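Local coordinates for protein putative dehydratase (Salmonella enterica subsp. enterica serovar Enteritidis, PDB 3TW9) that catalyses, with low activity in vitro and one magnesium ion per subunit, the dehydration of D-gluconate to 2-dehydro-3-deoxy-D-gluconate, as a homotetrameric member of the mandelate racemase/muconate lactonizing enzyme family, at residues P357-L368 / A400-I410; T39-V48 / N382-P390. One frame throughout, in Å; residues are numbered along the deposited sequence.

The enolase-superfamily fold joins a capping domain to a modified TIM barrel, and the two contacts illustrate how the start of one barrel helix can touch both domains. Contact 1 lies within the barrel domain, between helix 357-369 and the chain leaving strand 399-401; contact 2 joins the turn between strands 31-39 and 46-53 of the capping domain to helix 383-388. Their centres lie about 16 Å apart. Along the chain the segments alternate: 39-48, 357-368, 382-390, 400-410. The contacts touch where P357 meets F389 and L385, with P357 CG 3.5 Å from F389 CD2. Apolar packing continues into the capping domain, whose L46 side chain is about 6 Å from that of D354, a probable substrate-binding residue.

Contact 1: residues P357-L368 / A400-I410; sequences PVGVCANMHLDL and AYLNDKPGLGI
A helix of the modified TIM barrel, 357-369, is flanked here by the loop that follows strand 399-401, and H365 is the side chain on which L402 and L408 converge. The CD1 methyl of L402 sits over the centre of one imidazole face, a CH-pi contact 3.6 Å from the ring centroid, while L408 CD2 comes in off-centre, 4.3 Å from that centroid. H365 NE2 donates to L408 O over 3.2 Å in a bent bond (138°), the nitrogen standing above the carbonyl plane rather than on a lone pair; a water donating to L408 O at 2.7 Å also lies 3.2 Å from H365 NE2. One residue before H365, M364, extended beyond CG, carries its CE to within 3.6 Å of A400 CB. Toward the helix start, C361 SG lies 4.0 Å from I410 CD1, and V358 offers one methyl to L408 and the other to I410. The loop is shaped by N403: OD1 accepts from K405 N, an Asx turn, and ND2 reaches G409 O in a nearly straight bond. With ND1 bonded to Y136 N, the imidazole has polar partners at both nitrogens, probably restraining its rotation beside the leucine methyls and the Y136 ring.

Contact 2: residues T39-V48 / N382-P390; sequences TAPGGIDLAV and NDALRDVFP
N382 ND2 donates to P41 O over 2.9 Å in a nearly straight bond (168°), the oxygen lying in the plane of the amide. The other end of the same amide caps a helix: N382 OD1 accepts from L385 N at 2.9 Å. With chi1 at 70°, CG stands between the backbone N and the carbonyl carbon, a position from which one flat group can serve both the capping-domain turn and the first turn of helix 383-388. Both functional atoms are engaged, so the amide is held against rotation. Beside this polar link the P41 ring packs on the helix, against A384, L385 and V388. Its CB meets A384 CB at 3.7 Å, and its CG meets V388 CG2 at 3.9 Å, the latter two side chains crossing at about a right angle. L385 reaches across with CD2, which touches P41 CB and, at 4.0 Å, L46 CD1. F389, the first residue past the helix, presents its ring edge to V48, whose CG2 approaches CE1 at 3.8 Å near the ring plane; T39 CG2 and L46 CD1 come obliquely to the same ring. T39 turns its hydroxyl to the backbone oxygen of A417. Helix 383-388 thus packs on both the hairpin of strands 31-39 and 46-53 and the start of helix 357-369, which also meet each other through L46 and P357; helix 414-417 packs against V388.

Contact 1: residues P357-L368 / A400-I410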
# COMPACT_ATOMS: atom_id res chain seq x y z
N PRO C 357 1.04 -19.34 -16.33
CA PRO C 357 1.23 -18.08 -17.05
C PRO C 357 0.36 -16.92 -16.54
O PRO C 357 0.75 -15.74 -16.68
CB PRO C 357 0.88 -18.46 -18.50
CG PRO C 357 1.41 -19.91 -18.57
CD PRO C 357 0.89 -20.49 -17.27
N VAL C 358 -0.79 -17.23 -15.93
CA VAL C 358 -1.62 -16.21 -15.31
C VAL C 358 -0.86 -15.58 -14.11
O VAL C 358 -0.80 -14.37 -14.00
CB VAL C 358 -2.98 -16.79 -14.82
CG1 VAL C 358 -3.84 -15.72 -14.13
CG2 VAL C 358 -3.77 -17.44 -15.99
N GLY C 359 -0.30 -16.41 -13.24
CA GLY C 359 0.60 -15.91 -12.16
C GLY C 359 1.82 -15.16 -12.70
O GLY C 359 2.27 -14.18 -12.10
N VAL C 360 2.37 -15.63 -13.82
CA VAL C 360 3.52 -14.92 -14.47
C VAL C 360 3.11 -13.49 -14.82
O VAL C 360 3.81 -12.52 -14.49
CB VAL C 360 4.06 -15.72 -15.69
CG1 VAL C 360 5.07 -14.89 -16.51
CG2 VAL C 360 4.73 -16.99 -15.20
N CYS C 361 1.94 -13.35 -15.44
CA CYS C 361 1.40 -12.03 -15.77
C CYS C 361 1.07 -11.20 -14.53
O CYS C 361 1.36 -10.03 -14.50
CB CYS C 361 0.19 -12.13 -16.69
SG CYS C 361 0.59 -12.77 -18.35
N ALA C 362 0.50 -11.82 -13.50
CA ALA C 362 0.21 -11.10 -12.25
C ALA C 362 1.47 -10.48 -11.65
O ALA C 362 1.44 -9.28 -11.34
CB ALA C 362 -0.43 -12.02 -11.23
N ASN C 363 2.56 -11.26 -11.54
CA ASN C 363 3.90 -10.76 -11.10
C ASN C 363 4.27 -9.52 -11.88
O ASN C 363 4.73 -8.55 -11.32
CB ASN C 363 5.05 -11.74 -11.34
CG ASN C 363 5.06 -12.96 -10.40
OD1 ASN C 363 4.26 -13.09 -9.46
ND2 ASN C 363 6.00 -13.86 -10.66
N MET C 364 4.08 -9.58 -13.20
CA MET C 364 4.60 -8.52 -14.06
C MET C 364 3.75 -7.26 -14.05
O MET C 364 4.28 -6.17 -14.16
CB MET C 364 4.83 -9.07 -15.48
CG MET C 364 6.01 -10.04 -15.52
SD MET C 364 6.21 -10.75 -17.17
CE MET C 364 7.67 -11.77 -16.91
N HIS C 365 2.43 -7.40 -13.88
CA HIS C 365 1.57 -6.22 -13.65
C HIS C 365 1.89 -5.50 -12.34
O HIS C 365 1.89 -4.27 -12.28
CB HIS C 365 0.08 -6.59 -13.68
CG HIS C 365 -0.44 -6.82 -15.06
ND1 HIS C 365 -1.08 -5.84 -15.78
CD2 HIS C 365 -0.38 -7.90 -15.88
CE1 HIS C 365 -1.41 -6.31 -16.97
NE2 HIS C 365 -0.98 -7.56 -17.06
N LEU C 366 2.17 -6.28 -11.30
CA LEU C 366 2.74 -5.69 -10.08
C LEU C 366 4.07 -5.01 -10.39
O LEU C 366 4.28 -3.85 -10.03
CB LEU C 366 2.90 -6.77 -9.02
CG LEU C 366 1.58 -7.31 -8.43
CD1 LEU C 366 1.85 -8.61 -7.74
CD2 LEU C 366 0.92 -6.32 -7.46
N ASP C 367 4.97 -5.71 -11.08
CA ASP C 367 6.32 -5.22 -11.38
C ASP C 367 6.26 -3.86 -12.10
O ASP C 367 7.00 -2.95 -11.78
CB ASP C 367 7.02 -6.18 -12.33
CG ASP C 367 7.46 -7.45 -11.67
OD1 ASP C 367 7.65 -7.48 -10.42
OD2 ASP C 367 7.65 -8.43 -12.41
N LEU C 368 5.38 -3.75 -13.11
CA LEU C 368 5.31 -2.53 -13.93
C LEU C 368 4.77 -1.34 -13.15
O LEU C 368 5.10 -0.18 -13.47
CB LEU C 368 4.47 -2.80 -15.20
CG LEU C 368 4.83 -2.21 -16.56
CD1 LEU C 368 6.32 -2.37 -16.94
CD2 LEU C 368 3.93 -2.82 -17.63
N ALA C 400 11.13 -8.31 -20.14
CA ALA C 400 9.79 -8.74 -20.47
C ALA C 400 8.90 -7.55 -20.81
O ALA C 400 8.95 -6.49 -20.15
CB ALA C 400 9.16 -9.56 -19.34
N TYR C 401 8.07 -7.75 -21.84
CA TYR C 401 7.14 -6.72 -22.31
C TYR C 401 5.73 -7.29 -22.28
O TYR C 401 5.40 -8.22 -23.04
CB TYR C 401 7.52 -6.20 -23.72
CG TYR C 401 8.93 -5.65 -23.82
CD1 TYR C 401 9.19 -4.31 -23.55
CD2 TYR C 401 10.00 -6.49 -24.15
CE1 TYR C 401 10.49 -3.81 -23.60
CE2 TYR C 401 11.29 -5.99 -24.21
CZ TYR C 401 11.53 -4.65 -23.94
OH TYR C 401 12.81 -4.16 -23.99
N LEU C 402 4.90 -6.77 -21.39
CA LEU C 402 3.51 -7.18 -21.31
C LEU C 402 2.74 -6.62 -22.49
O LEU C 402 2.99 -5.48 -22.89
CB LEU C 402 2.86 -6.63 -20.03
CG LEU C 402 3.17 -7.29 -18.70
CD1 LEU C 402 2.46 -6.51 -17.58
CD2 LEU C 402 2.77 -8.76 -18.66
N ASN C 403 1.80 -7.40 -23.03
CA ASN C 403 0.83 -6.84 -23.97
C ASN C 403 -0.02 -5.82 -23.23
O ASN C 403 -0.05 -5.82 -21.99
CB ASN C 403 -0.01 -7.93 -24.69
CG ASN C 403 -1.02 -8.64 -23.76
OD1 ASN C 403 -1.85 -8.01 -23.13
ND2 ASN C 403 -0.95 -9.97 -23.72
N ASP C 404 -0.69 -4.93 -23.97
CA ASP C 404 -1.50 -3.90 -23.32
C ASP C 404 -3.00 -4.19 -23.35
O ASP C 404 -3.82 -3.27 -23.27
CB ASP C 404 -1.16 -2.49 -23.86
CG ASP C 404 -1.49 -2.30 -25.34
OD1 ASP C 404 -1.65 -3.30 -26.08
OD2 ASP C 404 -1.58 -1.13 -25.76
N LYS C 405 -3.36 -5.46 -23.45
CA LYS C 405 -4.77 -5.85 -23.39
C LYS C 405 -5.36 -5.63 -21.97
O LYS C 405 -4.61 -5.61 -20.98
CB LYS C 405 -4.94 -7.31 -23.81
CG LYS C 405 -4.48 -7.60 -25.26
CD LYS C 405 -4.39 -9.09 -25.53
CE LYS C 405 -5.77 -9.72 -25.72
NZ LYS C 405 -5.68 -11.20 -25.79
N PRO C 406 -6.70 -5.45 -21.88
CA PRO C 406 -7.32 -5.23 -20.57
C PRO C 406 -7.16 -6.41 -19.62
O PRO C 406 -6.95 -7.55 -20.07
CB PRO C 406 -8.81 -5.02 -20.91
CG PRO C 406 -8.81 -4.53 -22.31
CD PRO C 406 -7.68 -5.28 -22.97
N GLY C 407 -7.26 -6.13 -18.32
CA GLY C 407 -7.09 -7.18 -17.32
C GLY C 407 -5.64 -7.62 -17.19
O GLY C 407 -4.72 -6.81 -17.28
N LEU C 408 -5.44 -8.91 -16.99
CA LEU C 408 -4.09 -9.48 -16.97
C LEU C 408 -3.51 -9.76 -18.37
O LEU C 408 -2.33 -10.13 -18.48
CB LEU C 408 -4.03 -10.75 -16.10
CG LEU C 408 -4.33 -10.52 -14.59
CD1 LEU C 408 -4.56 -11.84 -13.84
CD2 LEU C 408 -3.23 -9.69 -13.92
N GLY C 409 -4.33 -9.57 -19.41
CA GLY C 409 -3.90 -9.81 -20.81
C GLY C 409 -3.60 -11.26 -21.16
O GLY C 409 -2.79 -11.57 -22.05
N ILE C 410 -4.23 -12.18 -20.45
CA ILE C 410 -3.94 -13.59 -20.58
C ILE C 410 -5.26 -14.32 -20.72
O ILE C 410 -6.27 -13.86 -20.19
CB ILE C 410 -3.13 -14.12 -19.32
CG1 ILE C 410 -2.52 -15.51 -19.55
CG2 ILE C 410 -4.00 -14.07 -18.04
CD1 ILE C 410 -1.41 -15.51 -20.51
O HOH W 1 -0.41 -8.89 -19.94

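Contact 2: residues T39-V48 / N382-P390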
# COMPACT_ATOMS: atom_id res chain seq x y z
N THR C 39 -4.24 -28.15 -14.92
CA THR C 39 -3.54 -28.44 -16.19
C THR C 39 -2.02 -28.43 -15.97
O THR C 39 -1.51 -27.69 -15.13
CB THR C 39 -3.98 -27.45 -17.32
OG1 THR C 39 -3.39 -27.82 -18.58
CG2 THR C 39 -3.61 -25.98 -16.98
N ALA C 40 -1.28 -29.25 -16.72
CA ALA C 40 0.18 -29.26 -16.59
C ALA C 40 0.92 -29.22 -17.96
O ALA C 40 1.70 -30.12 -18.25
CB ALA C 40 0.62 -30.47 -15.80
N PRO C 41 0.68 -28.18 -18.78
CA PRO C 41 1.31 -28.15 -20.12
C PRO C 41 2.84 -28.10 -20.12
O PRO C 41 3.48 -28.52 -21.10
CB PRO C 41 0.75 -26.86 -20.74
CG PRO C 41 -0.43 -26.51 -19.94
CD PRO C 41 -0.10 -26.95 -18.55
N GLY C 42 3.41 -27.58 -19.03
CA GLY C 42 4.85 -27.54 -18.84
C GLY C 42 5.38 -28.71 -18.04
O GLY C 42 6.53 -28.68 -17.58
N GLY C 43 4.55 -29.74 -17.84
CA GLY C 43 4.94 -30.90 -17.04
C GLY C 43 4.97 -30.62 -15.54
O GLY C 43 5.60 -31.35 -14.78
N ILE C 44 4.29 -29.55 -15.14
CA ILE C 44 4.24 -29.12 -13.72
C ILE C 44 2.77 -28.79 -13.41
O ILE C 44 2.14 -28.01 -14.15
CB ILE C 44 5.11 -27.84 -13.49
CG1 ILE C 44 6.60 -28.09 -13.77
CG2 ILE C 44 4.94 -27.34 -12.04
CD1 ILE C 44 7.44 -26.83 -13.96
N ASP C 45 2.21 -29.38 -12.36
CA ASP C 45 0.78 -29.17 -12.05
C ASP C 45 0.46 -27.70 -11.75
O ASP C 45 1.12 -27.07 -10.93
CB ASP C 45 0.36 -30.02 -10.83
CG ASP C 45 0.34 -31.52 -11.13
OD1 ASP C 45 0.56 -31.94 -12.29
OD2 ASP C 45 0.10 -32.28 -10.18
N LEU C 46 -0.55 -27.18 -12.45
CA LEU C 46 -1.02 -25.81 -12.27
C LEU C 46 -2.50 -25.79 -11.88
O LEU C 46 -3.27 -26.68 -12.27
CB LEU C 46 -0.85 -24.99 -13.56
CG LEU C 46 0.48 -25.02 -14.31
CD1 LEU C 46 0.36 -24.27 -15.65
CD2 LEU C 46 1.66 -24.48 -13.44
N ALA C 47 -2.89 -24.77 -11.10
CA ALA C 47 -4.30 -24.49 -10.84
C ALA C 47 -4.61 -23.09 -11.27
O ALA C 47 -3.96 -22.13 -10.86
CB ALA C 47 -4.67 -24.68 -9.37
N VAL C 48 -5.62 -22.97 -12.11
CA VAL C 48 -6.10 -21.70 -12.57
C VAL C 48 -7.59 -21.63 -12.25
O VAL C 48 -8.35 -22.54 -12.59
CB VAL C 48 -5.89 -21.53 -14.11
CG1 VAL C 48 -6.62 -20.29 -14.62
CG2 VAL C 48 -4.41 -21.46 -14.42
N ASN C 382 7.40 -23.61 -22.48
CA ASN C 382 7.41 -24.50 -23.66
C ASN C 382 6.27 -24.15 -24.63
O ASN C 382 5.48 -23.24 -24.36
CB ASN C 382 7.43 -25.98 -23.24
CG ASN C 382 6.11 -26.46 -22.61
OD1 ASN C 382 5.18 -25.68 -22.39
ND2 ASN C 382 6.04 -27.77 -22.33
N ASP C 383 6.19 -24.86 -25.77
CA ASP C 383 5.09 -24.62 -26.72
C ASP C 383 3.71 -24.80 -26.09
O ASP C 383 2.85 -23.95 -26.24
CB ASP C 383 5.20 -25.51 -27.96
CG ASP C 383 6.47 -25.28 -28.75
OD1 ASP C 383 6.84 -24.12 -28.98
OD2 ASP C 383 7.08 -26.30 -29.14
N ALA C 384 3.51 -25.90 -25.37
CA ALA C 384 2.21 -26.21 -24.79
C ALA C 384 1.69 -25.08 -23.89
O ALA C 384 0.54 -24.67 -23.99
CB ALA C 384 2.26 -27.52 -24.05
N LEU C 385 2.57 -24.55 -23.03
CA LEU C 385 2.16 -23.42 -22.18
C LEU C 385 1.68 -22.24 -22.98
O LEU C 385 0.67 -21.64 -22.64
CB LEU C 385 3.29 -22.99 -21.25
CG LEU C 385 3.49 -23.87 -20.03
CD1 LEU C 385 4.82 -23.54 -19.39
CD2 LEU C 385 2.33 -23.74 -19.06
N ARG C 386 2.42 -21.89 -24.04
CA ARG C 386 2.05 -20.77 -24.90
C ARG C 386 0.72 -21.02 -25.62
O ARG C 386 -0.07 -20.09 -25.83
CB ARG C 386 3.17 -20.46 -25.91
CG ARG C 386 4.32 -19.62 -25.34
CD ARG C 386 5.43 -19.33 -26.40
NE ARG C 386 6.17 -20.54 -26.77
CZ ARG C 386 7.25 -20.98 -26.13
NH1 ARG C 386 7.73 -20.31 -25.09
NH2 ARG C 386 7.86 -22.10 -26.53
N ASP C 387 0.48 -22.28 -25.96
CA ASP C 387 -0.68 -22.70 -26.75
C ASP C 387 -1.92 -22.65 -25.87
O ASP C 387 -2.96 -22.12 -26.26
CB ASP C 387 -0.44 -24.13 -27.28
CG ASP C 387 -1.46 -24.55 -28.32
OD1 ASP C 387 -2.00 -23.70 -29.04
OD2 ASP C 387 -1.70 -25.77 -28.44
N VAL C 388 -1.78 -23.18 -24.65
CA VAL C 388 -2.88 -23.25 -23.69
C VAL C 388 -3.24 -21.87 -23.15
O VAL C 388 -4.41 -21.57 -22.91
CB VAL C 388 -2.58 -24.27 -22.55
CG1 VAL C 388 -3.65 -24.19 -21.42
CG2 VAL C 388 -2.53 -25.71 -23.10
N PHE C 389 -2.23 -21.02 -22.99
CA PHE C 389 -2.38 -19.69 -22.39
C PHE C 389 -1.99 -18.57 -23.34
O PHE C 389 -0.88 -18.01 -23.22
CB PHE C 389 -1.50 -19.56 -21.13
CG PHE C 389 -1.89 -20.47 -20.00
CD1 PHE C 389 -2.83 -20.05 -19.05
CD2 PHE C 389 -1.30 -21.72 -19.87
CE1 PHE C 389 -3.18 -20.87 -17.99
CE2 PHE C 389 -1.64 -22.56 -18.82
CZ PHE C 389 -2.60 -22.13 -17.87
N PRO C 390 -2.88 -18.21 -24.29
CA PRO C 390 -2.54 -17.11 -25.20
C PRO C 390 -2.46 -15.74 -24.50
O PRO C 390 -3.33 -15.40 -23.68
CB PRO C 390 -3.68 -17.13 -26.24
CG PRO C 390 -4.79 -17.84 -25.60
CD PRO C 390 -4.15 -18.85 -24.67